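PDB 2YOC: pullulanase from Klebsiella oxytoca, which hydrolyses the alpha-1,6-glucosidic linkages of pullulan and related branched alpha-glucans as an endo-acting glycosyl hydrolase. Local coordinates for residues Ala739-Gln744 against Ser831-Gln836; Ser874-Asp878 against Pro903-Asp908. All coordinates share one frame; numbering follows the deposited sequence.

In the fold
Two neighbouring contacts illustrate how the same need, binding loops and helix ends together, is met by opposite charges. Their centres lie about 17 Å apart, and both are largely buried. In contact 1 the C-terminal ends of helices 739-742 and 826-833 meet, and cationic side chains bind backbone carbonyls. In contact 2 a loop following the last strand of the parallel (beta/alpha)8 barrel, 860-864, meets the short helix 905-908, and carboxylates bind backbone N-H groups; its R877 and D907 are partly exposed. Y832 and F875 join the two, their rings meeting at about 50°, and helix 912-919 packs against both aromatic side chains.

Contact 1 (Ala739-Gln744 against Ser831-Gln836)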
ATOM      1  N   ALA B 739     -24.399   8.029  14.465  1.00 79.96           N
ATOM      2  CA  ALA B 739     -23.662   7.235  13.459  1.00 77.27           C
ATOM      3  C   ALA B 739     -24.627   6.725  12.364  1.00 77.21           C
ATOM      4  O   ALA B 739     -24.253   6.654  11.192  1.00 74.67           O
ATOM      5  CB  ALA B 739     -22.974   6.060  14.126  1.00 76.88           C
ATOM      6  N   LEU B 740     -25.886   6.434  12.751  1.00 73.67           N
ATOM      7  CA  LEU B 740     -26.948   6.021  11.841  1.00 74.04           C
ATOM      8  C   LEU B 740     -27.278   7.098  10.781  1.00 78.91           C
ATOM      9  O   LEU B 740     -27.850   6.777   9.736  1.00 77.26           O
ATOM     10  CB  LEU B 740     -28.211   5.629  12.621  1.00 74.70           C
ATOM     11  CG  LEU B 740     -28.147   4.325  13.413  1.00 79.53           C
ATOM     12  CD1 LEU B 740     -29.398   4.147  14.255  1.00 81.16           C
ATOM     13  CD2 LEU B 740     -28.005   3.128  12.494  1.00 80.17           C
ATOM     14  N   ARG B 741     -26.912   8.367  11.057  1.00 77.04           N
ATOM     15  CA  ARG B 741     -27.105   9.496  10.146  1.00 77.40           C
ATOM     16  C   ARG B 741     -25.767   9.886   9.488  1.00 79.92           C
ATOM     17  O   ARG B 741     -25.713  10.073   8.276  1.00 79.13           O
ATOM     18  CB  ARG B 741     -27.731  10.672  10.898  1.00 78.89           C
ATOM     19  CG  ARG B 741     -27.890  11.922  10.063  1.00 88.74           C
ATOM     20  CD  ARG B 741     -29.200  12.600  10.381  1.00 89.87           C
ATOM     21  NE  ARG B 741     -29.421  13.782   9.550  1.00 92.53           N
ATOM     22  CZ  ARG B 741     -29.905  13.765   8.313  1.00 97.59           C
ATOM     23  NH1 ARG B 741     -30.186  12.615   7.717  1.00 78.17           N
ATOM     24  NH2 ARG B 741     -30.077  14.896   7.649  1.00 89.74           N
ATOM     25  N   GLN B 742     -24.703   9.969  10.296  1.00 76.22           N
ATOM     26  CA  GLN B 742     -23.332  10.308   9.912  1.00 76.15           C
ATOM     27  C   GLN B 742     -22.726   9.403   8.857  1.00 78.24           C
ATOM     28  O   GLN B 742     -21.887   9.874   8.086  1.00 79.34           O
ATOM     29  CB  GLN B 742     -22.416  10.187  11.131  1.00 77.49           C
ATOM     30  CG  GLN B 742     -22.423  11.348  12.088  1.00 89.70           C
ATOM     31  CD  GLN B 742     -21.224  11.171  12.967  1.00115.38           C
ATOM     32  OE1 GLN B 742     -21.039  10.126  13.622  1.00107.35           O
ATOM     33  NE2 GLN B 742     -20.338  12.148  12.918  1.00116.76           N
ATOM     34  N   ASN B 743     -23.032   8.091   8.908  1.00 71.33           N
ATOM     35  CA  ASN B 743     -22.474   7.099   7.987  1.00 69.11           C
ATOM     36  C   ASN B 743     -23.377   6.907   6.764  1.00 70.63           C
ATOM     37  O   ASN B 743     -24.069   5.890   6.644  1.00 67.77           O
ATOM     38  CB  ASN B 743     -22.204   5.770   8.708  1.00 65.67           C
ATOM     39  CG  ASN B 743     -21.361   5.888   9.950  1.00 73.95           C
ATOM     40  OD1 ASN B 743     -20.339   6.587   9.987  1.00 64.75           O
ATOM     41  ND2 ASN B 743     -21.766   5.194  11.000  1.00 65.12           N
ATOM     42  N   GLN B 744     -23.357   7.903   5.854  1.00 67.87           N
ATOM     43  CA  GLN B 744     -24.151   7.900   4.628  1.00 68.36           C
ATOM     44  C   GLN B 744     -23.638   6.838   3.651  1.00 74.14           C
ATOM     45  O   GLN B 744     -22.539   6.316   3.832  1.00 74.56           O
ATOM     46  CB  GLN B 744     -24.095   9.283   3.967  1.00 70.13           C
ATOM     47  CG  GLN B 744     -24.822  10.397   4.700  1.00 66.12           C
ATOM     48  CD  GLN B 744     -24.862  11.627   3.833  1.00 78.48           C
ATOM     49  OE1 GLN B 744     -23.891  12.377   3.734  1.00 72.91           O
ATOM     50  NE2 GLN B 744     -25.955  11.813   3.113  1.00 77.14           N
ATOM     51  N   SER B 831     -34.116   7.227   5.267  1.00 75.74           N
ATOM     52  CA  SER B 831     -34.733   8.187   6.196  1.00 76.03           C
ATOM     53  C   SER B 831     -33.718   8.671   7.254  1.00 80.59           C
ATOM     54  O   SER B 831     -33.614   9.875   7.483  1.00 82.35           O
ATOM     55  CB  SER B 831     -35.980   7.591   6.838  1.00 77.92           C
ATOM     56  OG  SER B 831     -36.885   7.161   5.830  1.00 81.45           O
ATOM     57  N   TYR B 832     -32.899   7.763   7.792  1.00 76.76           N
ATOM     58  CA  TYR B 832     -31.826   8.098   8.738  1.00 76.94           C
ATOM     59  C   TYR B 832     -30.671   8.877   8.072  1.00 77.57           C
ATOM     60  O   TYR B 832     -30.067   9.743   8.706  1.00 73.79           O
ATOM     61  CB  TYR B 832     -31.184   6.808   9.279  1.00 78.34           C
ATOM     62  CG  TYR B 832     -31.787   6.169  10.510  1.00 82.39           C
ATOM     63  CD1 TYR B 832     -32.104   6.931  11.633  1.00 85.58           C
ATOM     64  CD2 TYR B 832     -31.878   4.786  10.622  1.00 82.77           C
ATOM     65  CE1 TYR B 832     -32.600   6.337  12.794  1.00 86.23           C
ATOM     66  CE2 TYR B 832     -32.347   4.180  11.786  1.00 83.84           C
ATOM     67  CZ  TYR B 832     -32.704   4.957  12.873  1.00 89.91           C
ATOM     68  OH  TYR B 832     -33.177   4.345  14.011  1.00 87.99           O
ATOM     69  N   LYS B 833     -30.313   8.498   6.818  1.00 75.53           N
ATOM     70  CA  LYS B 833     -29.125   9.010   6.116  1.00 75.58           C
ATOM     71  C   LYS B 833     -29.246  10.160   5.078  1.00 80.06           C
ATOM     72  O   LYS B 833     -28.235  10.822   4.808  1.00 78.10           O
ATOM     73  CB  LYS B 833     -28.298   7.839   5.549  1.00 75.51           C
ATOM     74  CG  LYS B 833     -27.567   7.021   6.594  1.00 77.82           C
ATOM     75  CD  LYS B 833     -27.286   5.595   6.120  1.00 82.39           C
ATOM     76  CE  LYS B 833     -27.316   4.593   7.250  1.00 85.72           C
ATOM     77  NZ  LYS B 833     -26.142   4.702   8.165  1.00 97.86           N
ATOM     78  N   ALA B 834     -30.438  10.370   4.480  1.00 78.13           N
ATOM     79  CA  ALA B 834     -30.641  11.398   3.449  1.00 80.04           C
ATOM     80  C   ALA B 834     -30.611  12.827   3.978  1.00 88.10           C
ATOM     81  O   ALA B 834     -31.070  13.080   5.099  1.00 88.36           O
ATOM     82  CB  ALA B 834     -31.936  11.145   2.691  1.00 80.80           C
ATOM     83  N   SER B 835     -30.078  13.765   3.161  1.00 86.98           N
ATOM     84  CA  SER B 835     -30.008  15.192   3.509  1.00 88.33           C
ATOM     85  C   SER B 835     -31.418  15.756   3.595  1.00 91.45           C
ATOM     86  O   SER B 835     -32.299  15.302   2.860  1.00 89.99           O
ATOM     87  CB  SER B 835     -29.196  15.972   2.473  1.00 91.61           C
ATOM     88  OG  SER B 835     -29.119  17.356   2.778  1.00 96.12           O
ATOM     89  N   GLN B 836     -31.623  16.745   4.493  1.00 89.18           N
ATOM     90  CA  GLN B 836     -32.903  17.435   4.698  1.00 90.75           C
ATOM     91  C   GLN B 836     -33.466  17.924   3.348  1.00 96.09           C
ATOM     92  O   GLN B 836     -34.685  17.996   3.174  1.00 95.23           O
ATOM     93  CB  GLN B 836     -32.731  18.613   5.690  1.00 93.32           C
ATOM     94  CG  GLN B 836     -34.044  19.112   6.319  1.00112.62           C
ATOM     95  CD  GLN B 836     -33.847  19.961   7.551  1.00141.75           C
ATOM     96  OE1 GLN B 836     -34.161  21.151   7.549  1.00140.57           O
ATOM     97  NE2 GLN B 836     -33.414  19.358   8.660  1.00136.96           N
TER
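K833 reaches back from the last turn of helix 826-833 to the end of helix 739-742, an example of a lysine side chain hydrogen-bonded to carbonyls at the C-terminal end of a helix. K833 CB neighbours the Q744 side chain, 4.4 Å from Q744 CG, and K833 CG passes L740 O at 3.2 Å. CD swings closer to N743 O, CE lies between the two carbonyl oxygens, and bends at chi3 and chi4 (-147° and -72°) bring NZ to both. K833 NZ donates to N743 O at 2.8 Å and to L740 O at 3.1 Å, approaching each from above the carbonyl plane; G730 O is a further, weak acceptor.

R741 makes the reverse connection. With CG anti to the backbone N (chi1 176°), its aliphatic part runs past Y832 O, and R741 NH1 gives one nearly straight N-H to A834 O at 2.8 Å and the other to Y832 O at 3.0 Å. Both oxygens lie in the guanidinium plane, while E756 forms a salt bridge with NE. Q744 NE2 adds a weak bond to K833 O. On the apolar side L740 and Y832 lie side by side, with CD1 of L740 over the ring face, 4.1 Å from the Y832 ring centroid, in a CH-pi contact. Each helix thus supplies a cation for carbonyls at the other's C-terminal end, where the partial negative charge should favour both charged groups.

Contact 2 (Ser874-Asp878 against Pro903-Asp908); sequences SFTRD and PRISDD
D908 OD2 accepts the backbone N-H of R877 at 2.9 Å, on the syn side of the carboxylate and 16° out of its plane. This bond joins the loop that follows the eighth strand of the (beta/alpha)8 barrel to the short helix 905-908, for which R904 is the N-cap residue. R904 O receives N-H groups from both D907 and D908, closing the turn that presents both aspartates. The other oxygen of D908, OD1, has a weak bond from N911.

D907 OD2 takes a weak bond from D878 N at 3.4 Å. D907 OD2 also sits over one face of the R877 guanidinium, 3.7 Å from R877 NE, and the carboxylate and guanidinium planes are 66° apart. No N-H points at it, so this long salt bridge is an attraction of charges alone. R877 gets there with CG anti to the backbone N (chi1 173°) and a bend at chi3 that folds the guanidinium back across D907. Successive peptide nitrogens, of R877 and D878, thus face the carboxylates of D908 and D907 in reverse order, the first bond sound and the second weak.

At the start of segment 874-878, the ring of P903 packs against the backbone carbonyls of S874 and F875. The side chains of T876 and P903 run antiparallel past one another; T876 OG1, hydrogen-bonded to K873 O, lies 3.4 Å from P903 CB.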
ATOM      1  N   SER B 874     -40.802   1.494  10.758  1.00 74.92           N
ATOM      2  CA  SER B 874     -40.754   2.695  11.586  1.00 77.35           C
ATOM      3  C   SER B 874     -39.557   2.692  12.551  1.00 81.56           C
ATOM      4  O   SER B 874     -39.664   2.898  13.767  1.00 80.54           O
ATOM      5  CB  SER B 874     -42.120   3.126  12.145  1.00 84.50           C
ATOM      6  OG  SER B 874     -42.486   2.594  13.407  1.00 97.56           O
ATOM      7  N   PHE B 875     -38.394   2.392  11.925  1.00 78.14           N
ATOM      8  CA  PHE B 875     -37.038   2.338  12.471  1.00 77.51           C
ATOM      9  C   PHE B 875     -36.702   1.099  13.318  1.00 80.55           C
ATOM     10  O   PHE B 875     -35.651   1.076  13.980  1.00 80.15           O
ATOM     11  CB  PHE B 875     -36.623   3.684  13.111  1.00 80.24           C
ATOM     12  CG  PHE B 875     -36.748   4.872  12.175  1.00 82.52           C
ATOM     13  CD1 PHE B 875     -35.751   5.155  11.244  1.00 85.70           C
ATOM     14  CD2 PHE B 875     -37.870   5.693  12.209  1.00 85.59           C
ATOM     15  CE1 PHE B 875     -35.869   6.240  10.373  1.00 86.94           C
ATOM     16  CE2 PHE B 875     -37.985   6.785  11.343  1.00 89.24           C
ATOM     17  CZ  PHE B 875     -36.979   7.057  10.441  1.00 87.20           C
ATOM     18  N   THR B 876     -37.561   0.051  13.263  1.00 75.23           N
ATOM     19  CA  THR B 876     -37.294  -1.168  14.021  1.00 74.53           C
ATOM     20  C   THR B 876     -36.070  -1.847  13.432  1.00 81.04           C
ATOM     21  O   THR B 876     -36.001  -2.034  12.215  1.00 80.77           O
ATOM     22  CB  THR B 876     -38.514  -2.089  14.064  1.00 75.42           C
ATOM     23  OG1 THR B 876     -39.639  -1.326  14.468  1.00 76.16           O
ATOM     24  CG2 THR B 876     -38.344  -3.234  15.044  1.00 72.47           C
ATOM     25  N   ARG B 877     -35.087  -2.165  14.282  1.00 78.78           N
ATOM     26  CA  ARG B 877     -33.867  -2.825  13.850  1.00 78.06           C
ATOM     27  C   ARG B 877     -34.070  -4.350  13.800  1.00 85.36           C
ATOM     28  O   ARG B 877     -33.922  -4.952  12.724  1.00 86.29           O
ATOM     29  CB  ARG B 877     -32.690  -2.391  14.731  1.00 77.00           C
ATOM     30  CG  ARG B 877     -31.388  -3.139  14.484  1.00 93.55           C
ATOM     31  CD  ARG B 877     -30.203  -2.466  15.156  1.00111.11           C
ATOM     32  NE  ARG B 877     -30.176  -2.611  16.618  1.00121.65           N
ATOM     33  CZ  ARG B 877     -29.532  -3.581  17.263  1.00136.64           C
ATOM     34  NH1 ARG B 877     -28.924  -4.549  16.589  1.00112.47           N
ATOM     35  NH2 ARG B 877     -29.531  -3.616  18.588  1.00134.63           N
ATOM     36  N   ASP B 878     -34.450  -4.967  14.939  1.00 82.97           N
ATOM     37  CA  ASP B 878     -34.637  -6.426  15.023  1.00 82.41           C
ATOM     38  C   ASP B 878     -36.097  -6.850  15.160  1.00 82.68           C
ATOM     39  O   ASP B 878     -36.491  -7.374  16.203  1.00 83.97           O
ATOM     40  CB  ASP B 878     -33.762  -7.021  16.142  1.00 84.45           C
ATOM     41  CG  ASP B 878     -33.309  -8.431  15.854  1.00 96.27           C
ATOM     42  OD1 ASP B 878     -33.086  -8.762  14.642  1.00 96.74           O
ATOM     43  OD2 ASP B 878     -33.109  -9.190  16.822  1.00 99.97           O
ATOM     44  N   PRO B 903     -40.009   2.530  17.725  1.00 94.35           N
ATOM     45  CA  PRO B 903     -39.686   1.086  17.753  1.00 93.83           C
ATOM     46  C   PRO B 903     -39.306   0.574  19.153  1.00100.44           C
ATOM     47  O   PRO B 903     -39.240   1.378  20.092  1.00101.32           O
ATOM     48  CB  PRO B 903     -38.538   0.974  16.757  1.00 94.23           C
ATOM     49  CG  PRO B 903     -37.881   2.298  16.775  1.00 99.08           C
ATOM     50  CD  PRO B 903     -38.952   3.311  17.048  1.00 96.08           C
ATOM     51  N   ARG B 904     -39.063  -0.754  19.307  1.00 96.72           N
ATOM     52  CA  ARG B 904     -38.723  -1.351  20.607  1.00 96.33           C
ATOM     53  C   ARG B 904     -37.569  -0.690  21.389  1.00 97.09           C
ATOM     54  O   ARG B 904     -36.425  -0.700  20.928  1.00 95.73           O
ATOM     55  CB  ARG B 904     -38.530  -2.876  20.496  1.00 96.81           C
ATOM     56  CG  ARG B 904     -39.753  -3.703  20.752  1.00109.79           C
ATOM     57  CD  ARG B 904     -39.519  -4.573  21.974  1.00120.37           C
ATOM     58  NE  ARG B 904     -40.377  -5.754  22.021  1.00130.74           N
ATOM     59  CZ  ARG B 904     -40.232  -6.748  22.892  1.00144.45           C
ATOM     60  NH1 ARG B 904     -39.266  -6.704  23.807  1.00128.43           N
ATOM     61  NH2 ARG B 904     -41.065  -7.780  22.877  1.00132.50           N
ATOM     62  N   ILE B 905     -37.903  -0.107  22.572  1.00 93.01           N
ATOM     63  CA  ILE B 905     -37.001   0.571  23.531  1.00 92.91           C
ATOM     64  C   ILE B 905     -35.762  -0.228  23.838  1.00 96.89           C
ATOM     65  O   ILE B 905     -34.669   0.333  23.925  1.00 96.50           O
ATOM     66  CB  ILE B 905     -37.655   0.928  24.893  1.00 96.96           C
ATOM     67  CG1 ILE B 905     -38.931   0.099  25.248  1.00 98.59           C
ATOM     68  CG2 ILE B 905     -37.856   2.420  25.030  1.00 97.77           C
ATOM     69  CD1 ILE B 905     -38.925  -1.586  25.142  1.00107.95           C
ATOM     70  N   SER B 906     -35.949  -1.534  24.063  1.00 93.32           N
ATOM     71  CA  SER B 906     -34.898  -2.467  24.410  1.00 93.06           C
ATOM     72  C   SER B 906     -33.756  -2.436  23.413  1.00 97.79           C
ATOM     73  O   SER B 906     -32.587  -2.388  23.825  1.00 97.75           O
ATOM     74  CB  SER B 906     -35.463  -3.878  24.540  1.00 96.99           C
ATOM     75  OG  SER B 906     -36.605  -4.059  23.723  1.00108.40           O
ATOM     76  N   ASP B 907     -34.092  -2.391  22.109  1.00 93.83           N
ATOM     77  CA  ASP B 907     -33.071  -2.446  21.077  1.00 93.16           C
ATOM     78  C   ASP B 907     -32.852  -1.197  20.213  1.00 97.76           C
ATOM     79  O   ASP B 907     -31.787  -1.057  19.593  1.00 97.48           O
ATOM     80  CB  ASP B 907     -33.122  -3.792  20.329  1.00 94.67           C
ATOM     81  CG  ASP B 907     -33.937  -3.948  19.063  1.00112.18           C
ATOM     82  OD1 ASP B 907     -35.175  -4.181  19.178  1.00120.53           O
ATOM     83  OD2 ASP B 907     -33.324  -3.982  17.959  1.00112.75           O
ATOM     84  N   ASP B 908     -33.811  -0.253  20.248  1.00 94.72           N
ATOM     85  CA  ASP B 908     -33.761   0.997  19.481  1.00 94.47           C
ATOM     86  C   ASP B 908     -33.892   2.308  20.315  1.00 97.90           C
ATOM     87  O   ASP B 908     -33.852   3.399  19.736  1.00 97.53           O
ATOM     88  CB  ASP B 908     -34.781   0.963  18.327  1.00 95.91           C
ATOM     89  CG  ASP B 908     -34.299   0.233  17.094  1.00 99.17           C
ATOM     90  OD1 ASP B 908     -33.481   0.808  16.351  1.00 98.97           O
ATOM     91  OD2 ASP B 908     -34.809  -0.874  16.826  1.00101.48           O
TER